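Local coordinates for protein CCMAN5 (Cellulosimicrobium cellulans, PDB 2XSG) that acts as a family 92 alpha-mannosidase that enables mannose-6-phosphate modification of yeast-produced lysosomal enzymes, probably by trimming mannose from their glycans, at residues 62-67 with 145-150; 111-116 with 136-141; 512-517 with 537-542. One frame throughout, in Å; residues are numbered along the deposited sequence.

Interaction 1: residues 62-67 with 145-150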
# COMPACT_ATOMS: atom_id res chain seq x y z
N PHE A 62 -18.97 3.27 11.89
CA PHE A 62 -18.10 2.43 11.06
C PHE A 62 -18.41 2.54 9.57
O PHE A 62 -19.56 2.43 9.16
CB PHE A 62 -18.20 0.98 11.52
CG PHE A 62 -17.83 0.78 12.96
CD1 PHE A 62 -16.50 0.56 13.32
CD2 PHE A 62 -18.80 0.86 13.96
CE1 PHE A 62 -16.14 0.39 14.64
CE2 PHE A 62 -18.44 0.70 15.31
CZ PHE A 62 -17.10 0.47 15.64
N THR A 63 -17.36 2.76 8.77
CA THR A 63 -17.45 2.79 7.32
C THR A 63 -16.97 1.43 6.84
O THR A 63 -16.35 0.71 7.62
CB THR A 63 -16.57 3.91 6.74
OG1 THR A 63 -15.23 3.79 7.25
CG2 THR A 63 -17.10 5.25 7.14
N HIS A 64 -17.28 1.06 5.59
CA HIS A 64 -17.05 -0.32 5.16
C HIS A 64 -16.08 -0.46 3.99
O HIS A 64 -15.70 -1.58 3.64
CB HIS A 64 -18.39 -1.03 4.87
CG HIS A 64 -19.19 -1.28 6.11
ND1 HIS A 64 -19.83 -0.27 6.80
CD2 HIS A 64 -19.38 -2.41 6.83
CE1 HIS A 64 -20.41 -0.78 7.87
NE2 HIS A 64 -20.16 -2.07 7.91
N THR A 65 -15.73 0.66 3.37
CA THR A 65 -14.78 0.67 2.25
C THR A 65 -13.63 1.60 2.57
O THR A 65 -13.77 2.56 3.34
CB THR A 65 -15.41 1.10 0.89
OG1 THR A 65 -15.70 2.51 0.91
CG2 THR A 65 -16.69 0.32 0.60
N ASN A 66 -12.47 1.32 1.98
CA ASN A 66 -11.32 2.15 2.26
C ASN A 66 -10.11 1.84 1.39
O ASN A 66 -10.13 0.89 0.59
CB ASN A 66 -10.94 2.01 3.74
CG ASN A 66 -10.75 3.35 4.41
OD1 ASN A 66 -10.03 4.21 3.89
ND2 ASN A 66 -11.40 3.53 5.56
N LEU A 67 -9.07 2.67 1.56
CA LEU A 67 -7.78 2.51 0.90
C LEU A 67 -6.69 2.72 1.94
O LEU A 67 -6.73 3.69 2.70
CB LEU A 67 -7.61 3.55 -0.21
CG LEU A 67 -8.54 3.46 -1.42
CD1 LEU A 67 -8.24 4.60 -2.40
CD2 LEU A 67 -8.42 2.10 -2.10
N GLY A 145 -18.63 -7.14 6.49
CA GLY A 145 -18.40 -6.56 7.79
C GLY A 145 -19.54 -6.94 8.71
O GLY A 145 -20.71 -6.79 8.34
N VAL A 146 -19.20 -7.45 9.89
CA VAL A 146 -20.23 -7.81 10.87
C VAL A 146 -20.10 -6.96 12.09
O VAL A 146 -18.97 -6.61 12.48
CB VAL A 146 -20.27 -9.33 11.24
CG1 VAL A 146 -20.59 -10.13 10.01
CG2 VAL A 146 -18.94 -9.81 11.88
N HIS A 147 -21.26 -6.62 12.66
CA HIS A 147 -21.40 -5.74 13.82
C HIS A 147 -22.16 -6.45 14.94
O HIS A 147 -23.18 -7.14 14.69
CB HIS A 147 -22.22 -4.51 13.45
CG HIS A 147 -21.67 -3.71 12.31
ND1 HIS A 147 -21.35 -2.37 12.42
CD2 HIS A 147 -21.41 -4.05 11.02
CE1 HIS A 147 -20.90 -1.93 11.27
NE2 HIS A 147 -20.92 -2.92 10.40
N ARG A 148 -21.67 -6.28 16.17
CA ARG A 148 -22.43 -6.61 17.38
C ARG A 148 -22.40 -5.44 18.37
O ARG A 148 -21.31 -5.01 18.81
CB ARG A 148 -21.88 -7.88 18.06
CG ARG A 148 -22.70 -8.33 19.26
CD ARG A 148 -22.24 -9.68 19.74
NE ARG A 148 -20.81 -9.70 20.08
CZ ARG A 148 -20.10 -10.82 20.17
NH1 ARG A 148 -20.69 -11.99 19.93
NH2 ARG A 148 -18.81 -10.77 20.48
N TYR A 149 -23.58 -4.93 18.73
CA TYR A 149 -23.73 -3.78 19.63
C TYR A 149 -24.50 -4.14 20.89
O TYR A 149 -25.50 -4.86 20.83
CB TYR A 149 -24.49 -2.64 18.92
CG TYR A 149 -23.75 -2.08 17.74
CD1 TYR A 149 -24.11 -2.44 16.45
CD2 TYR A 149 -22.69 -1.19 17.91
CE1 TYR A 149 -23.44 -1.93 15.35
CE2 TYR A 149 -22.00 -0.68 16.82
CZ TYR A 149 -22.38 -1.06 15.54
OH TYR A 149 -21.71 -0.57 14.45
N ALA A 150 -24.03 -3.63 22.02
CA ALA A 150 -24.79 -3.72 23.28
C ALA A 150 -25.17 -2.34 23.77
O ALA A 150 -24.30 -1.56 24.14
CB ALA A 150 -23.98 -4.47 24.37

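Interaction 2: residues 111-116 with 136-141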
# COMPACT_ATOMS: atom_id res chain seq x y z
N GLY A 111 -8.62 -8.84 11.88
CA GLY A 111 -9.99 -9.30 11.65
C GLY A 111 -11.06 -8.66 12.51
O GLY A 111 -12.26 -8.93 12.31
N PHE A 112 -10.67 -7.84 13.47
CA PHE A 112 -11.63 -7.31 14.45
C PHE A 112 -11.30 -5.93 14.96
O PHE A 112 -10.15 -5.53 14.98
CB PHE A 112 -11.85 -8.31 15.62
CG PHE A 112 -10.80 -8.26 16.71
CD1 PHE A 112 -9.58 -8.90 16.55
CD2 PHE A 112 -11.06 -7.61 17.91
CE1 PHE A 112 -8.61 -8.89 17.55
CE2 PHE A 112 -10.11 -7.58 18.93
CZ PHE A 112 -8.86 -8.21 18.74
N TYR A 113 -12.33 -5.20 15.38
CA TYR A 113 -12.13 -3.98 16.15
C TYR A 113 -13.27 -3.80 17.17
O TYR A 113 -14.43 -4.08 16.87
CB TYR A 113 -12.03 -2.77 15.21
CG TYR A 113 -12.04 -1.44 15.92
CD1 TYR A 113 -13.24 -0.85 16.33
CD2 TYR A 113 -10.86 -0.76 16.17
CE1 TYR A 113 -13.27 0.37 16.97
CE2 TYR A 113 -10.86 0.47 16.81
CZ TYR A 113 -12.08 1.03 17.21
OH TYR A 113 -12.10 2.23 17.87
N SER A 114 -12.93 -3.37 18.39
CA SER A 114 -13.95 -3.19 19.43
C SER A 114 -13.68 -1.90 20.23
O SER A 114 -12.51 -1.53 20.44
CB SER A 114 -14.03 -4.42 20.36
OG SER A 114 -13.98 -5.65 19.62
N VAL A 115 -14.76 -1.22 20.63
CA VAL A 115 -14.67 0.05 21.36
C VAL A 115 -15.94 0.29 22.18
O VAL A 115 -17.06 -0.09 21.77
CB VAL A 115 -14.43 1.26 20.41
CG1 VAL A 115 -15.63 1.51 19.47
CG2 VAL A 115 -14.08 2.54 21.20
N GLY A 116 -15.76 0.86 23.36
CA GLY A 116 -16.88 1.33 24.17
C GLY A 116 -17.16 2.78 23.83
O GLY A 116 -16.30 3.65 23.99
N ALA A 136 -19.42 -1.58 21.17
CA ALA A 136 -19.41 -1.88 19.76
C ALA A 136 -18.31 -2.88 19.44
O ALA A 136 -17.16 -2.69 19.82
CB ALA A 136 -19.22 -0.62 18.97
N GLU A 137 -18.68 -3.94 18.75
CA GLU A 137 -17.71 -4.89 18.22
C GLU A 137 -17.96 -5.07 16.71
O GLU A 137 -19.10 -5.29 16.29
CB GLU A 137 -17.89 -6.24 18.90
CG GLU A 137 -17.51 -6.31 20.37
CD GLU A 137 -18.05 -7.57 21.01
OE1 GLU A 137 -17.28 -8.52 21.19
OE2 GLU A 137 -19.26 -7.63 21.30
N VAL A 138 -16.91 -4.95 15.91
CA VAL A 138 -16.98 -5.33 14.49
C VAL A 138 -15.91 -6.38 14.16
O VAL A 138 -14.86 -6.46 14.83
CB VAL A 138 -16.86 -4.09 13.55
CG1 VAL A 138 -18.01 -3.12 13.79
CG2 VAL A 138 -15.51 -3.34 13.74
N ALA A 139 -16.20 -7.21 13.15
CA ALA A 139 -15.22 -8.10 12.55
C ALA A 139 -15.44 -8.12 11.03
O ALA A 139 -16.47 -7.66 10.55
CB ALA A 139 -15.35 -9.51 13.12
N ALA A 140 -14.48 -8.68 10.29
CA ALA A 140 -14.57 -8.74 8.83
C ALA A 140 -14.24 -10.10 8.25
O ALA A 140 -13.36 -10.79 8.76
CB ALA A 140 -13.66 -7.68 8.19
N ALA A 141 -14.94 -10.45 7.17
CA ALA A 141 -14.48 -11.47 6.24
C ALA A 141 -14.09 -10.74 4.97
O ALA A 141 -14.20 -9.51 4.93
CB ALA A 141 -15.58 -12.49 5.96
O HOH W 1 -14.72 -7.14 17.41

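Interaction 3: residues 512-517 with 537-542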
# COMPACT_ATOMS: atom_id res chain seq x y z
N LEU A 512 21.73 13.43 -13.03
CA LEU A 512 20.50 13.81 -13.68
C LEU A 512 20.29 15.31 -13.53
O LEU A 512 20.31 15.84 -12.42
CB LEU A 512 19.32 13.05 -13.08
CG LEU A 512 17.92 13.33 -13.66
CD1 LEU A 512 17.78 12.78 -15.10
CD2 LEU A 512 16.86 12.73 -12.76
N THR A 513 20.10 15.98 -14.67
CA THR A 513 19.96 17.44 -14.77
C THR A 513 18.97 17.79 -15.90
O THR A 513 19.00 17.16 -16.95
CB THR A 513 21.35 18.09 -15.07
OG1 THR A 513 22.29 17.69 -14.09
CG2 THR A 513 21.29 19.61 -15.07
N PRO A 514 18.07 18.78 -15.68
CA PRO A 514 17.18 19.14 -16.77
C PRO A 514 17.98 19.71 -17.97
O PRO A 514 19.00 20.40 -17.78
CB PRO A 514 16.29 20.22 -16.16
CG PRO A 514 17.15 20.83 -15.09
CD PRO A 514 17.87 19.65 -14.51
N ARG A 515 17.51 19.42 -19.17
CA ARG A 515 18.21 19.79 -20.39
C ARG A 515 17.23 20.44 -21.35
O ARG A 515 16.14 19.91 -21.58
CB ARG A 515 18.84 18.56 -21.02
CG ARG A 515 20.13 18.82 -21.75
CD ARG A 515 20.58 17.59 -22.54
NE ARG A 515 21.83 17.88 -23.26
CZ ARG A 515 22.66 16.96 -23.75
NH1 ARG A 515 22.39 15.66 -23.63
NH2 ARG A 515 23.76 17.35 -24.38
N ALA A 516 17.64 21.59 -21.88
CA ALA A 516 16.83 22.37 -22.80
C ALA A 516 16.67 21.65 -24.15
O ALA A 516 17.41 20.69 -24.45
CB ALA A 516 17.43 23.77 -22.99
N ALA A 517 15.73 22.12 -24.95
CA ALA A 517 15.52 21.57 -26.29
C ALA A 517 16.80 21.59 -27.14
O ALA A 517 17.09 20.61 -27.82
CB ALA A 517 14.37 22.29 -26.99
N GLY A 537 10.21 14.95 -5.21
CA GLY A 537 11.62 14.65 -4.97
C GLY A 537 12.62 15.60 -5.60
O GLY A 537 12.25 16.62 -6.20
N THR A 538 13.90 15.23 -5.47
CA THR A 538 15.02 16.06 -5.90
C THR A 538 15.75 15.33 -7.02
O THR A 538 15.57 14.12 -7.21
CB THR A 538 16.04 16.27 -4.76
OG1 THR A 538 16.75 15.05 -4.54
CG2 THR A 538 15.38 16.72 -3.47
N LEU A 539 16.60 16.06 -7.74
CA LEU A 539 17.43 15.46 -8.78
C LEU A 539 18.36 14.34 -8.24
O LEU A 539 18.46 13.29 -8.85
CB LEU A 539 18.20 16.52 -9.57
CG LEU A 539 17.29 17.38 -10.46
CD1 LEU A 539 17.91 18.71 -10.76
CD2 LEU A 539 16.88 16.66 -11.74
N TRP A 540 19.00 14.56 -7.09
CA TRP A 540 19.80 13.50 -6.45
C TRP A 540 19.00 12.22 -6.21
O TRP A 540 19.53 11.11 -6.35
CB TRP A 540 20.37 13.96 -5.13
CG TRP A 540 21.67 14.70 -5.21
CD1 TRP A 540 21.84 16.04 -5.18
CD2 TRP A 540 22.98 14.13 -5.32
NE1 TRP A 540 23.18 16.35 -5.27
CE2 TRP A 540 23.90 15.19 -5.35
CE3 TRP A 540 23.47 12.81 -5.41
CZ2 TRP A 540 25.28 14.99 -5.45
CZ3 TRP A 540 24.84 12.62 -5.50
CH2 TRP A 540 25.73 13.71 -5.53
N GLN A 541 17.72 12.37 -5.86
CA GLN A 541 16.86 11.23 -5.55
C GLN A 541 16.38 10.54 -6.84
O GLN A 541 16.44 9.31 -6.98
CB GLN A 541 15.69 11.68 -4.66
CG GLN A 541 16.14 12.12 -3.25
CD GLN A 541 15.14 13.02 -2.52
OE1 GLN A 541 14.05 13.30 -3.03
NE2 GLN A 541 15.51 13.48 -1.31
N TYR A 542 15.93 11.35 -7.80
CA TYR A 542 15.57 10.85 -9.13
C TYR A 542 16.76 10.39 -9.97
O TYR A 542 16.58 9.61 -10.91
CB TYR A 542 14.79 11.91 -9.89
CG TYR A 542 13.31 11.90 -9.66
CD1 TYR A 542 12.74 12.59 -8.58
CD2 TYR A 542 12.47 11.23 -10.52
CE1 TYR A 542 11.35 12.59 -8.38
CE2 TYR A 542 11.10 11.22 -10.33
CZ TYR A 542 10.55 11.90 -9.27
OH TYR A 542 9.18 11.86 -9.13

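Interaction 1: residues 62-67 with 145-150
His64 and His147 reach toward each other from opposite directions and meet rim to rim, joined by a single, noticeably bent hydrogen bond of 2.7 Å between His64 NE2 and His147 NE2. Neither imidazole lies over the other. Each has its partner's NE2 at its edge, near its own plane, and the two rings are turned 30° apart. His147 is held from its other nitrogen as well: its ND1 is 2.7 Å from Tyr149 OH in a nearly straight bond (167°), a link along its own strand that fixes how the imidazole is turned. His64 ND1 bonds to the backbone oxygen of Leu79, so a polar chain runs from that carbonyl through both imidazoles to the tyrosine. Phe62 flanks the chain, its ring standing almost upright to that of His147, with Phe62 CB 4.0 Å from His147 CE1. In Phe62, CG is anti to the carbonyl carbon (chi1 -58°), which carries the ring past Tyr149, where CD2 comes 3.3 Å from Tyr149 OH. The cluster joins strand 58-63 and the residues after it to strand 144-150 inside the N-terminal domain, and Val138 and Leu250, from the strands flanking 144-150, add apolar contacts. Because the two NE2 atoms share one bond, one must give a proton and the other accept it, so the two rings are unlikely both to be fully protonated at once.

Interaction 2: residues 111-116 with 136-141
Tyr113 and Val138 form the hydrogen-bonded pair at the middle of this antiparallel ladder, gripping each other through Val138 N to Tyr113 O (2.8 Å) and Tyr113 N to Val138 O (2.9 Å). The first of these is almost straight, 175° at the hydrogen, whereas in the second the donor is tilted from the carbonyl plane. Val115 and Ala136 repeat this pair of hydrogen bonds two residues on. On the side bearing these four residues the packing is close: Val138 CG2 comes to the edge of the Tyr113 ring and sits 3.8 Å from Tyr113 CB, while Ala136 CB lies 4.2 Å from Val115 CG1. Tyr113 CG is anti to its backbone N (chi1 171°), and the ring extends toward Ile59, its OH bonded to Glu106; Phe62 covers Ala136 and Val138. Strands 112-121 and 133-140 are neighbours in the large antiparallel sheet of the N-terminal domain, a domain of the galactose mutarotase clan. The axes of segments 112-116 and 136-140 run antiparallel at 173°, 4.7 Å apart at closest approach, and Gly111 O prolongs the ladder by accepting from Ala140 N. The side carrying Phe112, Ser114, Glu137 and Ala139 is looser and wetter. Ser114 OG rests no nearer than 3.7 Å from Glu137 CG; a water 2.8 Å from the same OG donates to Val138 O, giving that carbonyl a second partner. The Phe112 ring turns off toward Arg279 and Arg283 of helix 275-290, and the Glu137 carboxylate forms a salt bridge with Arg148 on the next strand.

Interaction 3: residues 512-517 with 537-542
A capping box opens helix 539-542, whose first residue, Leu539, packs on Leu512 and Pro514. At the N-cap, Thr538 OG1 accepts from Gln541 N at 3.1 Å, and Gln541 OE1 returns the bond by accepting from Thr538 N, which stands above the plane of that side-chain carbonyl. This reciprocal pair shapes the turn in which Leu539 points at the 512-517 segment and Tyr542 touches it through CB. Leu539 crosses Leu512 at about a right angle: its CD2 methyl lies 4.0 Å from Leu512 CG and 3.6 Å from Leu512 O. The other methyl, CD1, lies against the pyrrolidine ring, 3.9 Å from Pro514 CD. With CG anti to the backbone N (chi1 180°), Leu512 sends its CD2 to Tyr542, 3.6 Å from CB, while the phenol leads away and bonds through OH to Tyr535 O. Pro455, at the start of helix 455-474, touches both leucines and Pro514, so the contact is one side of a small apolar core in the catalytic domain, of the six-hairpin clan. An alanine at Leu539 would remove both methyls, and is likely to open a gap beside Pro514 and Leu512 and weaken the hold on the helix's first turn. No hydrogen bond crosses between the segments; across them the join relies on apolar contact, while the cap bonds satisfy Thr538 N and Gln541 N.

Overall arrangement
Following the chain from the N terminus, strand 58-63 leads into interaction 1, which closes a long loop when strand 144-150 returns to it. Interaction 2 lies wholly within that loop: strands 112-121 and 133-140 pair, and the chain turns back after 133-140 into 144-150, its neighbour in the same sheet. The two contacts touch, centres about 7 Å apart, through a probable backbone hydrogen bond of Val146 with Ala139 and packing of Tyr149 on Ala136. Interaction 1 ties the small sheet holding strand 58-63 to the large one; interaction 2 builds a neighbouring part of the large sheet. Interaction 3 comes later in series, closing a short loop between strand 508-512 and helix 539-542 in the catalytic domain, across the chain's centre and about 46 Å from interaction 1 between centres.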